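Local atomic coordinates of endoglucanase (Thermotoga maritima, PDB entry 1VHO), a protein that belongs to the M42 family of metallopeptidases and probably acts as an aminopeptidase that uses two divalent metal ions per subunit, despite its endoglucanase name. Residues F38-K43 and G52-K57; I59-F64 and D195-F200; A63-V68 and D221-M226; K188-P193 and L326-A331; E217-A222 and V292-R297. One frame throughout, in Å; residues are numbered along the deposited sequence.

Contact 1: F38-K43 and G52-K57; sequences FVDEAK and GYKKGK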
# COMPACT_ATOMS: atom_id res chain seq x y z
N PHE A 38 -17.07 -2.81 -11.37
CA PHE A 38 -16.22 -2.28 -12.43
C PHE A 38 -15.33 -3.28 -13.11
O PHE A 38 -14.42 -2.91 -13.90
CB PHE A 38 -15.36 -1.16 -11.76
CG PHE A 38 -16.20 -0.13 -11.04
CD1 PHE A 38 -17.12 0.63 -11.71
CD2 PHE A 38 -16.03 0.07 -9.68
CE1 PHE A 38 -17.88 1.60 -11.07
CE2 PHE A 38 -16.79 1.02 -9.01
CZ PHE A 38 -17.74 1.77 -9.70
N VAL A 39 -15.43 -4.56 -12.76
CA VAL A 39 -14.62 -5.57 -13.40
C VAL A 39 -15.49 -6.68 -14.04
O VAL A 39 -16.62 -6.90 -13.62
CB VAL A 39 -13.62 -6.27 -12.47
CG1 VAL A 39 -12.62 -5.28 -11.89
CG2 VAL A 39 -14.28 -7.04 -11.32
N ASP A 40 -14.91 -7.35 -15.03
CA ASP A 40 -15.62 -8.50 -15.63
C ASP A 40 -15.49 -9.66 -14.64
O ASP A 40 -16.41 -10.47 -14.52
CB ASP A 40 -15.00 -8.87 -16.98
CG ASP A 40 -15.44 -7.79 -17.96
OD1 ASP A 40 -14.65 -6.95 -18.36
OD2 ASP A 40 -16.65 -7.78 -18.25
N GLU A 41 -14.34 -9.75 -13.98
CA GLU A 41 -14.13 -10.78 -12.98
C GLU A 41 -13.01 -10.42 -12.01
O GLU A 41 -12.22 -9.51 -12.28
CB GLU A 41 -13.83 -12.16 -13.56
CG GLU A 41 -12.77 -12.22 -14.62
CD GLU A 41 -12.61 -13.60 -15.25
OE1 GLU A 41 -13.28 -13.89 -16.26
OE2 GLU A 41 -11.80 -14.39 -14.73
N ALA A 42 -12.99 -11.14 -10.90
CA ALA A 42 -11.95 -10.91 -9.89
C ALA A 42 -11.57 -12.25 -9.27
O ALA A 42 -12.49 -13.01 -8.92
CB ALA A 42 -12.39 -9.91 -8.85
N LYS A 43 -10.30 -12.60 -9.33
CA LYS A 43 -9.84 -13.85 -8.78
C LYS A 43 -8.82 -13.65 -7.67
O LYS A 43 -8.05 -12.70 -7.68
CB LYS A 43 -9.19 -14.72 -9.88
CG LYS A 43 -10.26 -15.43 -10.72
CD LYS A 43 -9.74 -15.85 -12.07
CE LYS A 43 -9.10 -17.23 -12.08
NZ LYS A 43 -8.93 -17.67 -13.51
N GLY A 52 -8.16 -7.99 -10.44
CA GLY A 52 -9.43 -7.57 -11.07
C GLY A 52 -9.20 -7.66 -12.59
O GLY A 52 -8.13 -7.16 -13.03
N TYR A 53 -10.14 -8.18 -13.35
CA TYR A 53 -9.95 -8.27 -14.81
C TYR A 53 -11.02 -7.50 -15.56
O TYR A 53 -12.22 -7.69 -15.34
CB TYR A 53 -9.92 -9.73 -15.26
CG TYR A 53 -9.98 -9.92 -16.76
CD1 TYR A 53 -8.99 -9.38 -17.57
CD2 TYR A 53 -11.01 -10.62 -17.38
CE1 TYR A 53 -9.00 -9.54 -18.93
CE2 TYR A 53 -11.03 -10.80 -18.76
CZ TYR A 53 -10.02 -10.25 -19.52
OH TYR A 53 -10.00 -10.38 -20.89
N LYS A 54 -10.57 -6.55 -16.37
CA LYS A 54 -11.51 -5.72 -17.14
C LYS A 54 -11.16 -5.87 -18.63
O LYS A 54 -10.07 -5.49 -19.09
CB LYS A 54 -11.48 -4.28 -16.68
CG LYS A 54 -12.32 -3.30 -17.45
CD LYS A 54 -13.81 -3.62 -17.42
CE LYS A 54 -14.55 -2.77 -18.46
NZ LYS A 54 -14.30 -1.33 -18.26
N LYS A 55 -12.05 -6.57 -19.33
CA LYS A 55 -11.82 -6.83 -20.76
C LYS A 55 -11.94 -5.57 -21.59
O LYS A 55 -12.77 -4.71 -21.32
CB LYS A 55 -12.84 -7.88 -21.26
CG LYS A 55 -12.82 -8.09 -22.76
CD LYS A 55 -13.75 -9.20 -23.23
CE LYS A 55 -12.97 -10.39 -23.78
NZ LYS A 55 -13.91 -11.38 -24.41
N GLY A 56 -11.05 -5.44 -22.55
CA GLY A 56 -11.07 -4.29 -23.47
C GLY A 56 -11.38 -4.87 -24.86
O GLY A 56 -12.22 -5.78 -24.96
N LYS A 57 -10.69 -4.41 -25.90
CA LYS A 57 -10.97 -4.95 -27.25
C LYS A 57 -9.98 -6.03 -27.63
O LYS A 57 -9.96 -6.50 -28.78
CB LYS A 57 -10.94 -3.83 -28.27
CG LYS A 57 -12.03 -2.76 -28.11
CD LYS A 57 -11.80 -1.73 -29.22
CE LYS A 57 -13.07 -1.07 -29.69
NZ LYS A 57 -13.06 0.39 -29.39
O HOH W 1 -14.12 -0.72 -15.41
O HOH W 2 -15.22 -5.20 -20.34
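Two consecutive residues, D40 and E41, both direct their backbone N-H groups at the carbonyl oxygen of Y53, which therefore accepts twice. The bond from D40 N to Y53 O is short, 2.7 Å, but bent. E41 N meets Y53 O at 3.3 Å, longer yet straighter and on a lone pair in the carbonyl plane. Y53 N returns a bond to E41 O. This is a classic beta bulge in the hairpin of strands 41-44 and 50-54. The carboxylate of D40 reaches across to K55, whose N donates to D40 OD1 at 2.8 Å from the anti side, somewhat out of the carboxylate plane. A water bridges the same OD1 and K55 O. E41 lays its CG at the edge of the Y53 ring, 3.6 Å from CD2, with the carboxylate plane nearly perpendicular to the ring; OE2 goes on to Y216. Farther out, K54 bends at chi2 (61°), which brings CD to 3.6 Å from F38 O, and a second water joins that oxygen to K54 NZ, itself bonded to H192. Two N-H donors sharing Y53 O, and K55 N fixing the D40 carboxylate, together hold the bulged backbone against its partner through polar bonds.

Contact 2: I59-F64 and D195-F200; sequences IGKLAF and DVYVVF
K61 crosses the ring of Y197 at a slant, touching it from CB to NZ. Its CB and CG each lie 3.9 Å from Y197 CE1, the CB obliquely placed against the ring; CD then passes CE1 and OH, CE approaches the hydroxyl, and NZ ends 2.8 Å from Y197 OH in a hydrogen bond. The chain is extended as far as CE and turns only at chi4 (-45°), the bend that brings the amine to the phenol oxygen. D195 OD2 lies 4.2 Å from K61 NZ, too far for a salt bridge but at a range where it would probably favour the ammonium form; the other carboxylate oxygen, OD1, is taken by G56 N. The ring of Y197 also stacks with Y53 and meets Y216 edge-to-face. On the other face of the sheet, the ring of F64 meets V196 CG1 obliquely through CE2 (3.9 Å) and V198 CG2 through CD2, and helices 171-187 and 317-333 close over this apolar layer. Between the two faces, the backbones are joined by a ladder of five bonds, from D195 N to G60 O at one end to V199 N to F64 O (2.7 Å) at the other, all close to straight. Strands 61-67 and 195-201 are thus parallel neighbours in the central mixed sheet of an alpha/beta fold, as in other M42 peptidases.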
# COMPACT_ATOMS: atom_id res chain seq x y z
N ILE A 59 -6.45 -5.79 -27.75
CA ILE A 59 -5.22 -5.46 -28.46
C ILE A 59 -3.98 -5.87 -27.69
O ILE A 59 -2.88 -5.83 -28.25
CB ILE A 59 -5.05 -4.00 -28.89
CG1 ILE A 59 -4.90 -3.05 -27.70
CG2 ILE A 59 -6.20 -3.56 -29.78
CD1 ILE A 59 -4.31 -1.70 -28.07
N GLY A 60 -4.11 -6.22 -26.43
CA GLY A 60 -2.92 -6.60 -25.64
C GLY A 60 -3.38 -6.59 -24.17
O GLY A 60 -4.54 -6.24 -23.90
N LYS A 61 -2.44 -6.88 -23.29
CA LYS A 61 -2.71 -6.94 -21.87
C LYS A 61 -1.78 -5.99 -21.09
O LYS A 61 -0.57 -6.02 -21.22
CB LYS A 61 -2.45 -8.38 -21.37
CG LYS A 61 -3.22 -9.46 -22.12
CD LYS A 61 -2.74 -10.84 -21.69
CE LYS A 61 -3.65 -11.94 -22.25
NZ LYS A 61 -5.09 -11.57 -22.07
N LEU A 62 -2.44 -5.15 -20.31
CA LEU A 62 -1.76 -4.14 -19.47
C LEU A 62 -2.01 -4.57 -18.02
O LEU A 62 -3.18 -4.83 -17.69
CB LEU A 62 -2.48 -2.84 -19.76
CG LEU A 62 -2.10 -1.53 -19.13
CD1 LEU A 62 -0.60 -1.25 -19.18
CD2 LEU A 62 -2.88 -0.39 -19.83
N ALA A 63 -0.99 -4.60 -17.20
CA ALA A 63 -1.14 -4.98 -15.80
C ALA A 63 -0.69 -3.83 -14.91
O ALA A 63 0.38 -3.25 -15.14
CB ALA A 63 -0.33 -6.23 -15.48
N PHE A 64 -1.45 -3.54 -13.88
CA PHE A 64 -1.17 -2.48 -12.91
C PHE A 64 -0.99 -3.21 -11.56
O PHE A 64 -1.85 -4.07 -11.27
CB PHE A 64 -2.27 -1.44 -12.81
CG PHE A 64 -2.59 -0.69 -14.08
CD1 PHE A 64 -1.60 -0.29 -14.95
CD2 PHE A 64 -3.91 -0.42 -14.42
CE1 PHE A 64 -1.92 0.37 -16.14
CE2 PHE A 64 -4.23 0.28 -15.57
CZ PHE A 64 -3.23 0.68 -16.44
N ASP A 195 -6.81 -4.87 -22.62
CA ASP A 195 -7.43 -5.71 -21.58
C ASP A 195 -6.65 -5.28 -20.32
O ASP A 195 -5.41 -5.17 -20.41
CB ASP A 195 -7.25 -7.18 -21.86
CG ASP A 195 -8.16 -7.63 -23.03
OD1 ASP A 195 -9.11 -6.92 -23.40
OD2 ASP A 195 -7.86 -8.71 -23.55
N VAL A 196 -7.32 -5.03 -19.22
CA VAL A 196 -6.61 -4.54 -18.03
C VAL A 196 -6.65 -5.51 -16.88
O VAL A 196 -7.73 -6.02 -16.54
CB VAL A 196 -7.23 -3.19 -17.60
CG1 VAL A 196 -6.65 -2.69 -16.28
CG2 VAL A 196 -6.99 -2.14 -18.70
N TYR A 197 -5.50 -5.72 -16.25
CA TYR A 197 -5.41 -6.60 -15.10
C TYR A 197 -4.88 -5.75 -13.93
O TYR A 197 -3.82 -5.15 -14.07
CB TYR A 197 -4.47 -7.77 -15.31
CG TYR A 197 -4.94 -8.72 -16.41
CD1 TYR A 197 -4.75 -8.36 -17.75
CD2 TYR A 197 -5.61 -9.89 -16.10
CE1 TYR A 197 -5.19 -9.17 -18.76
CE2 TYR A 197 -6.05 -10.72 -17.13
CZ TYR A 197 -5.82 -10.38 -18.44
OH TYR A 197 -6.22 -11.18 -19.49
N VAL A 198 -5.67 -5.68 -12.87
CA VAL A 198 -5.29 -4.84 -11.71
C VAL A 198 -4.96 -5.76 -10.57
O VAL A 198 -5.83 -6.50 -10.08
CB VAL A 198 -6.41 -3.85 -11.44
CG1 VAL A 198 -6.04 -2.94 -10.31
CG2 VAL A 198 -6.69 -3.00 -12.70
N VAL A 199 -3.72 -5.69 -10.07
CA VAL A 199 -3.26 -6.65 -9.08
C VAL A 199 -2.94 -6.05 -7.71
O VAL A 199 -2.14 -5.12 -7.59
CB VAL A 199 -1.98 -7.30 -9.64
CG1 VAL A 199 -1.42 -8.37 -8.69
CG2 VAL A 199 -2.20 -7.86 -11.05
N PHE A 200 -3.62 -6.57 -6.71
CA PHE A 200 -3.47 -6.19 -5.31
C PHE A 200 -2.74 -7.35 -4.62
O PHE A 200 -3.34 -8.37 -4.21
CB PHE A 200 -4.85 -5.92 -4.69
CG PHE A 200 -5.67 -4.87 -5.42
CD1 PHE A 200 -6.52 -5.25 -6.45
CD2 PHE A 200 -5.58 -3.53 -5.09
CE1 PHE A 200 -7.29 -4.30 -7.12
CE2 PHE A 200 -6.30 -2.56 -5.77
CZ PHE A 200 -7.18 -2.96 -6.79

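Contact 3: A63-V68 and D221-M226; sequences AFFAHV and DAAIVM
The ring of F65 receives A223 at its edge, CB lying in the ring plane 3.7 Å from CE1, while V225 CG2 approaches obliquely at 4.2 Å from CD1. With F65 CG anti to the carbonyl carbon (chi1 -65°), the ring reaches across to A223 and V225 of the adjoining strand, its edge toward A223. A bound cacodylate, probably from the crystallisation liquor, lies near this ring. On the opposite face of the sheet F64 and I224 run side by side in the same direction: I224 CD1 meets the ring obliquely, 3.6 Å from F64 CE1, and F64 CD1 touches I224 CB. L327 of helix 317-333 packs on both. Selenomethionine M226 sets its CG 3.2 Å from F65 O; beyond it the chain bends at chi2 and chi3. Four backbone bonds knit the strands together, from A63 N to A222 O through to M226 N to F65 O (2.9 Å). Beyond the last of them a water accepts from H67 N and donates to M226 O. This pair of parallel strands leads at its C-terminal end toward the predicted metal site: H67, and D227 next to M226, are predicted zinc ligands, consistent with the dinuclear centre of M42 peptidases set at the strand ends of the central sheet.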
# COMPACT_ATOMS: atom_id res chain seq x y z
N ALA A 63 -0.99 -4.60 -17.20
CA ALA A 63 -1.14 -4.98 -15.80
C ALA A 63 -0.69 -3.83 -14.91
O ALA A 63 0.38 -3.25 -15.14
CB ALA A 63 -0.33 -6.23 -15.48
N PHE A 64 -1.45 -3.54 -13.88
CA PHE A 64 -1.17 -2.48 -12.91
C PHE A 64 -0.99 -3.21 -11.56
O PHE A 64 -1.85 -4.07 -11.27
CB PHE A 64 -2.27 -1.44 -12.81
CG PHE A 64 -2.59 -0.69 -14.08
CD1 PHE A 64 -1.60 -0.29 -14.95
CD2 PHE A 64 -3.91 -0.42 -14.42
CE1 PHE A 64 -1.92 0.37 -16.14
CE2 PHE A 64 -4.23 0.28 -15.57
CZ PHE A 64 -3.23 0.68 -16.44
N PHE A 65 0.01 -2.86 -10.78
CA PHE A 65 0.26 -3.61 -9.55
C PHE A 65 0.37 -2.73 -8.31
O PHE A 65 1.05 -1.69 -8.36
CB PHE A 65 1.64 -4.32 -9.70
CG PHE A 65 1.73 -5.37 -10.79
CD1 PHE A 65 2.13 -5.00 -12.08
CD2 PHE A 65 1.42 -6.68 -10.54
CE1 PHE A 65 2.20 -5.97 -13.07
CE2 PHE A 65 1.50 -7.66 -11.53
CZ PHE A 65 1.90 -7.28 -12.81
N ALA A 66 -0.09 -3.22 -7.15
CA ALA A 66 0.05 -2.46 -5.89
C ALA A 66 0.16 -3.44 -4.71
O ALA A 66 -0.39 -4.54 -4.81
CB ALA A 66 -1.18 -1.56 -5.69
N HIS A 67 0.93 -3.09 -3.69
CA HIS A 67 1.01 -3.94 -2.50
C HIS A 67 -0.21 -3.61 -1.61
O HIS A 67 -0.76 -2.49 -1.71
CB HIS A 67 2.27 -3.61 -1.69
CG HIS A 67 3.58 -3.86 -2.35
ND1 HIS A 67 4.20 -5.10 -2.32
CD2 HIS A 67 4.41 -3.03 -3.04
CE1 HIS A 67 5.34 -5.03 -2.96
NE2 HIS A 67 5.50 -3.79 -3.40
N VAL A 68 -0.55 -4.48 -0.65
CA VAL A 68 -1.73 -4.20 0.17
C VAL A 68 -1.47 -4.23 1.67
O VAL A 68 -2.34 -3.71 2.41
CB VAL A 68 -2.91 -5.17 -0.08
CG1 VAL A 68 -3.33 -5.25 -1.55
CG2 VAL A 68 -2.59 -6.57 0.41
N ASP A 221 1.81 -7.29 -21.84
CA ASP A 221 2.60 -6.56 -22.81
C ASP A 221 3.23 -5.33 -22.18
O ASP A 221 4.22 -4.79 -22.69
CB ASP A 221 1.65 -6.13 -23.95
CG ASP A 221 1.09 -7.39 -24.60
OD1 ASP A 221 1.92 -8.24 -25.01
OD2 ASP A 221 -0.13 -7.54 -24.61
N ALA A 222 2.61 -4.81 -21.09
CA ALA A 222 3.18 -3.64 -20.42
C ALA A 222 2.70 -3.64 -18.95
O ALA A 222 1.63 -4.17 -18.68
CB ALA A 222 2.84 -2.33 -21.08
N ALA A 223 3.59 -3.22 -18.05
CA ALA A 223 3.18 -3.24 -16.63
C ALA A 223 3.51 -1.90 -15.98
O ALA A 223 4.55 -1.32 -16.28
CB ALA A 223 3.95 -4.34 -15.91
N ILE A 224 2.61 -1.45 -15.12
CA ILE A 224 2.88 -0.20 -14.39
C ILE A 224 2.81 -0.57 -12.89
O ILE A 224 1.78 -1.04 -12.43
CB ILE A 224 1.91 0.91 -14.77
CG1 ILE A 224 1.86 1.09 -16.32
CG2 ILE A 224 2.34 2.22 -14.09
CD1 ILE A 224 1.06 2.38 -16.70
N VAL A 225 3.92 -0.40 -12.20
CA VAL A 225 4.00 -0.75 -10.78
C VAL A 225 3.79 0.52 -9.97
O VAL A 225 4.43 1.52 -10.25
CB VAL A 225 5.37 -1.36 -10.41
CG1 VAL A 225 5.57 -1.51 -8.92
CG2 VAL A 225 5.54 -2.71 -11.12
N MSE A 226 2.96 0.44 -8.93
CA MSE A 226 2.69 1.61 -8.11
C MSE A 226 3.64 1.63 -6.91
O MSE A 226 3.86 0.58 -6.30
CB MSE A 226 1.27 1.48 -7.51
CG MSE A 226 0.12 1.39 -8.47
SE MSE A 226 -0.15 3.10 -9.31
CE MSE A 226 0.93 2.87 -10.87
O HOH W 3 2.38 -0.73 -4.12

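Contact 4: K188-P193 and L326-A331; sequences KRYDHP and LLSLVA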
# COMPACT_ATOMS: atom_id res chain seq x y z
N LYS A 188 -14.82 2.49 -16.76
CA LYS A 188 -16.22 2.28 -17.14
C LYS A 188 -16.73 3.25 -18.18
O LYS A 188 -17.66 2.92 -18.96
CB LYS A 188 -17.08 2.41 -15.84
CG LYS A 188 -16.88 1.08 -15.07
CD LYS A 188 -17.71 0.05 -15.82
CE LYS A 188 -17.41 -1.39 -15.51
NZ LYS A 188 -18.77 -2.09 -15.53
N ARG A 189 -16.14 4.42 -18.34
CA ARG A 189 -16.56 5.43 -19.29
C ARG A 189 -16.05 5.20 -20.71
O ARG A 189 -16.45 5.90 -21.64
CB ARG A 189 -15.95 6.78 -18.85
N TYR A 190 -15.09 4.29 -20.88
CA TYR A 190 -14.49 4.10 -22.16
C TYR A 190 -14.55 2.69 -22.73
O TYR A 190 -14.54 1.70 -22.02
CB TYR A 190 -12.98 4.41 -22.08
CG TYR A 190 -12.59 5.79 -21.64
CD1 TYR A 190 -12.57 6.85 -22.52
CD2 TYR A 190 -12.17 6.01 -20.33
CE1 TYR A 190 -12.18 8.13 -22.13
CE2 TYR A 190 -11.78 7.29 -19.92
CZ TYR A 190 -11.79 8.33 -20.82
OH TYR A 190 -11.41 9.59 -20.40
N ASP A 191 -14.48 2.69 -24.07
CA ASP A 191 -14.40 1.45 -24.84
C ASP A 191 -12.90 1.26 -25.11
O ASP A 191 -12.44 1.22 -26.25
CB ASP A 191 -15.15 1.56 -26.17
CG ASP A 191 -15.16 0.27 -26.97
OD1 ASP A 191 -15.08 -0.82 -26.35
OD2 ASP A 191 -15.25 0.33 -28.23
N HIS A 192 -12.14 1.11 -24.03
CA HIS A 192 -10.70 0.95 -24.07
C HIS A 192 -10.24 -0.30 -24.78
O HIS A 192 -10.71 -1.41 -24.52
CB HIS A 192 -10.17 0.99 -22.63
CG HIS A 192 -10.73 -0.05 -21.69
ND1 HIS A 192 -10.16 -1.26 -21.48
CD2 HIS A 192 -11.76 0.05 -20.80
CE1 HIS A 192 -10.83 -1.93 -20.54
NE2 HIS A 192 -11.80 -1.13 -20.12
N PRO A 193 -9.24 -0.17 -25.65
CA PRO A 193 -8.70 -1.26 -26.43
C PRO A 193 -7.91 -2.29 -25.65
O PRO A 193 -7.91 -3.47 -25.96
CB PRO A 193 -7.76 -0.58 -27.45
CG PRO A 193 -8.14 0.87 -27.44
CD PRO A 193 -8.61 1.14 -26.03
N LEU A 326 -4.83 9.23 -15.38
CA LEU A 326 -3.79 8.92 -16.36
C LEU A 326 -3.75 7.46 -16.70
O LEU A 326 -3.62 7.09 -17.88
CB LEU A 326 -2.40 9.28 -15.71
CG LEU A 326 -1.20 8.92 -16.59
CD1 LEU A 326 -1.33 9.59 -17.97
CD2 LEU A 326 0.11 9.39 -15.91
N LEU A 327 -3.83 6.54 -15.71
CA LEU A 327 -3.74 5.12 -15.99
C LEU A 327 -4.95 4.66 -16.85
O LEU A 327 -4.78 3.81 -17.74
CB LEU A 327 -3.70 4.20 -14.75
CG LEU A 327 -2.48 4.37 -13.82
CD1 LEU A 327 -2.52 3.33 -12.69
CD2 LEU A 327 -1.20 4.21 -14.60
N SER A 328 -6.12 5.21 -16.57
CA SER A 328 -7.30 4.87 -17.39
C SER A 328 -7.02 5.37 -18.83
O SER A 328 -7.35 4.65 -19.79
CB SER A 328 -8.58 5.44 -16.83
OG SER A 328 -8.72 6.87 -16.90
N LEU A 329 -6.44 6.52 -19.03
CA LEU A 329 -6.10 7.05 -20.36
C LEU A 329 -5.04 6.23 -21.05
O LEU A 329 -5.07 6.06 -22.28
CB LEU A 329 -5.74 8.54 -20.28
CG LEU A 329 -6.92 9.42 -19.90
CD1 LEU A 329 -6.48 10.81 -19.42
CD2 LEU A 329 -7.88 9.56 -21.08
N VAL A 330 -4.12 5.62 -20.29
CA VAL A 330 -3.10 4.75 -20.87
C VAL A 330 -3.81 3.55 -21.47
O VAL A 330 -3.55 3.12 -22.60
CB VAL A 330 -2.03 4.32 -19.84
CG1 VAL A 330 -1.16 3.19 -20.34
CG2 VAL A 330 -1.15 5.53 -19.48
N ALA A 331 -4.80 2.99 -20.74
CA ALA A 331 -5.54 1.86 -21.27
C ALA A 331 -6.33 2.25 -22.51
O ALA A 331 -6.66 1.36 -23.32
CB ALA A 331 -6.49 1.27 -20.20
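Y190 and L329 make the apolar part of this contact. The phenol end of the tyrosine crosses the leucine's CD2 branch, with Y190 OH 3.6 Å and Y190 CZ 4.1 Å from that methyl, which stands oblique to the ring. L329 has its CB directed away from the loop, and it is the end of the side chain that comes back to meet the tyrosine. S328 OG lies 4.3 Å from Y190 CE2, a van der Waals approach; the hydroxyl is engaged by R325 O within its own helix. One ring face of Y190 carries the CB of the preceding R189.

The second group of contacts gathers round the last residue of 326-331. The carbonyl oxygen of A331 is touched by two carbons of the loop, H192 CB at 3.6 Å and P193 CD at 3.3 Å, and H192 CB also packs on A331 CB at 4.4 Å. The histidine CG sits between the backbone N and the carbonyl carbon (chi1 59°), and its imidazole leads away from the helix. There ND1 is engaged by W194 O, and NE2 by K54.

The loop 188-193 links helix 171-187 to strand 195-201 and lies beside helix 317-333 over a short length. Inward of it, A331 rests on L187 of helix 171-187 and on L62 of strand 61-67, while L329 reaches I265 of helix 256-268. Loop and helix therefore meet at the end of the layer of helices that packs against the central sheet.

Contact 5: E217-A222 and V292-R297; sequences EINPDA and VRNGVR
The flat guanidinium of R297 lies beneath the carbonyl oxygen of D221, with D221 O above one face, 3.0 Å from NH2 and displaced from the centre of the group toward that nitrogen. The angle is too poor for a hydrogen bond, although the positive group would probably be stabilised by the oxygen's partial charge. A bend at chi3 (-88°) folds the arginine back over the loop, and NH1 comes to 3.7 Å from A222 CB. The same D221 O receives a 2.6 Å bond from a water, which also donates to G295 O and accepts from R297 N, so one solvent molecule ties the two backbones together. V296 packs between them: CG1 and CG2 both lie 3.8 Å from P220 O, and CG2 also meets P220 CD and N219 OD1. Farther along, the N219 and N294 side chains cross obliquely, their amide planes 47° apart, without a bond. A222 CA contributes a CH···O contact of 3.4 Å to R297 O. D221 turns its carboxylate away to K61 N. G295, at positive phi, is the C-prime residue of a Schellman motif that ends helix 289-293, with G295 N bonded to V292 O; the chain then enters strand 297-304, parallel to strand 222-229 in the central sheet.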
# COMPACT_ATOMS: atom_id res chain seq x y z
N GLU A 217 -2.82 -16.98 -16.06
CA GLU A 217 -1.57 -17.38 -16.71
C GLU A 217 -1.39 -16.59 -18.01
O GLU A 217 -1.73 -17.07 -19.09
CB GLU A 217 -1.61 -18.88 -17.05
N ILE A 218 -0.94 -15.35 -17.89
CA ILE A 218 -0.73 -14.47 -19.01
C ILE A 218 0.62 -13.77 -18.87
O ILE A 218 1.21 -13.78 -17.80
CB ILE A 218 -1.81 -13.37 -19.06
CG1 ILE A 218 -1.78 -12.57 -17.73
CG2 ILE A 218 -3.20 -13.88 -19.32
CD1 ILE A 218 -2.15 -11.11 -18.00
N ASN A 219 1.08 -13.16 -19.95
CA ASN A 219 2.30 -12.38 -19.95
C ASN A 219 1.88 -10.99 -20.44
O ASN A 219 1.52 -10.83 -21.61
CB ASN A 219 3.40 -12.94 -20.85
CG ASN A 219 4.75 -12.35 -20.49
OD1 ASN A 219 5.20 -12.41 -19.34
ND2 ASN A 219 5.43 -11.79 -21.48
N PRO A 220 1.78 -10.03 -19.53
CA PRO A 220 1.35 -8.70 -19.95
C PRO A 220 2.33 -8.10 -20.95
O PRO A 220 3.54 -8.29 -20.83
CB PRO A 220 1.34 -7.88 -18.68
CG PRO A 220 1.96 -8.69 -17.60
CD PRO A 220 2.21 -10.07 -18.14
N ASP A 221 1.81 -7.29 -21.84
CA ASP A 221 2.60 -6.56 -22.81
C ASP A 221 3.23 -5.33 -22.18
O ASP A 221 4.22 -4.79 -22.69
CB ASP A 221 1.65 -6.13 -23.95
CG ASP A 221 1.09 -7.39 -24.60
OD1 ASP A 221 1.92 -8.24 -25.01
OD2 ASP A 221 -0.13 -7.54 -24.61
N ALA A 222 2.61 -4.81 -21.09
CA ALA A 222 3.18 -3.64 -20.42
C ALA A 222 2.70 -3.64 -18.95
O ALA A 222 1.63 -4.17 -18.68
CB ALA A 222 2.84 -2.33 -21.08
N VAL A 292 11.22 -7.99 -15.35
CA VAL A 292 12.39 -7.75 -16.18
C VAL A 292 12.88 -9.06 -16.80
O VAL A 292 12.92 -9.21 -18.02
CB VAL A 292 13.49 -7.04 -15.39
CG1 VAL A 292 12.98 -5.70 -14.83
CG2 VAL A 292 14.00 -7.88 -14.23
N ARG A 293 13.02 -10.10 -15.98
CA ARG A 293 13.45 -11.41 -16.46
C ARG A 293 12.55 -11.95 -17.56
O ARG A 293 13.02 -12.65 -18.46
CB ARG A 293 13.54 -12.42 -15.32
N ASN A 294 11.26 -11.63 -17.52
CA ASN A 294 10.31 -12.08 -18.50
C ASN A 294 10.09 -11.11 -19.64
O ASN A 294 9.14 -11.28 -20.40
CB ASN A 294 8.97 -12.37 -17.80
CG ASN A 294 8.93 -13.78 -17.24
OD1 ASN A 294 8.09 -14.57 -17.67
ND2 ASN A 294 9.84 -14.10 -16.34
N GLY A 295 10.92 -10.06 -19.75
CA GLY A 295 10.77 -9.08 -20.81
C GLY A 295 9.56 -8.18 -20.76
O GLY A 295 9.17 -7.59 -21.79
N VAL A 296 8.91 -8.02 -19.59
CA VAL A 296 7.74 -7.13 -19.56
C VAL A 296 8.17 -5.67 -19.55
O VAL A 296 8.90 -5.30 -18.62
CB VAL A 296 6.88 -7.43 -18.31
CG1 VAL A 296 5.70 -6.47 -18.22
CG2 VAL A 296 6.37 -8.86 -18.35
N ARG A 297 7.75 -4.87 -20.52
CA ARG A 297 8.14 -3.44 -20.49
C ARG A 297 7.47 -2.83 -19.24
O ARG A 297 6.24 -2.93 -19.18
CB ARG A 297 7.71 -2.74 -21.75
CG ARG A 297 8.35 -3.40 -23.00
CD ARG A 297 8.00 -2.61 -24.26
NE ARG A 297 6.76 -3.06 -24.85
CZ ARG A 297 5.54 -2.60 -24.59
NH1 ARG A 297 5.40 -1.61 -23.72
NH2 ARG A 297 4.49 -3.12 -25.20
O HOH W 4 6.55 -5.93 -22.75

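In the fold
Contacts 1, 2 and 3 follow the central mixed sheet from its edge inward: strand 50-54 of contact 1 pairs with strand 195-201 of contact 2, which shares strand 61-67 with contact 3. Centres of contacts 1 and 2 lie about 9 Å apart, those of 2 and 3 about 8 Å. Contact 5 continues toward strand 297-304, its centre about 11 Å from that of contact 3. Along the chain contact 1 closes before the others open, contacts 2 and 3 start from the same stretch, contact 4 alternates with both, and contact 5 is nested in the loop closed by contact 4. A local hairpin thus joins strands gathered from distant parts of the chain, with predicted metal ligands near contact 3.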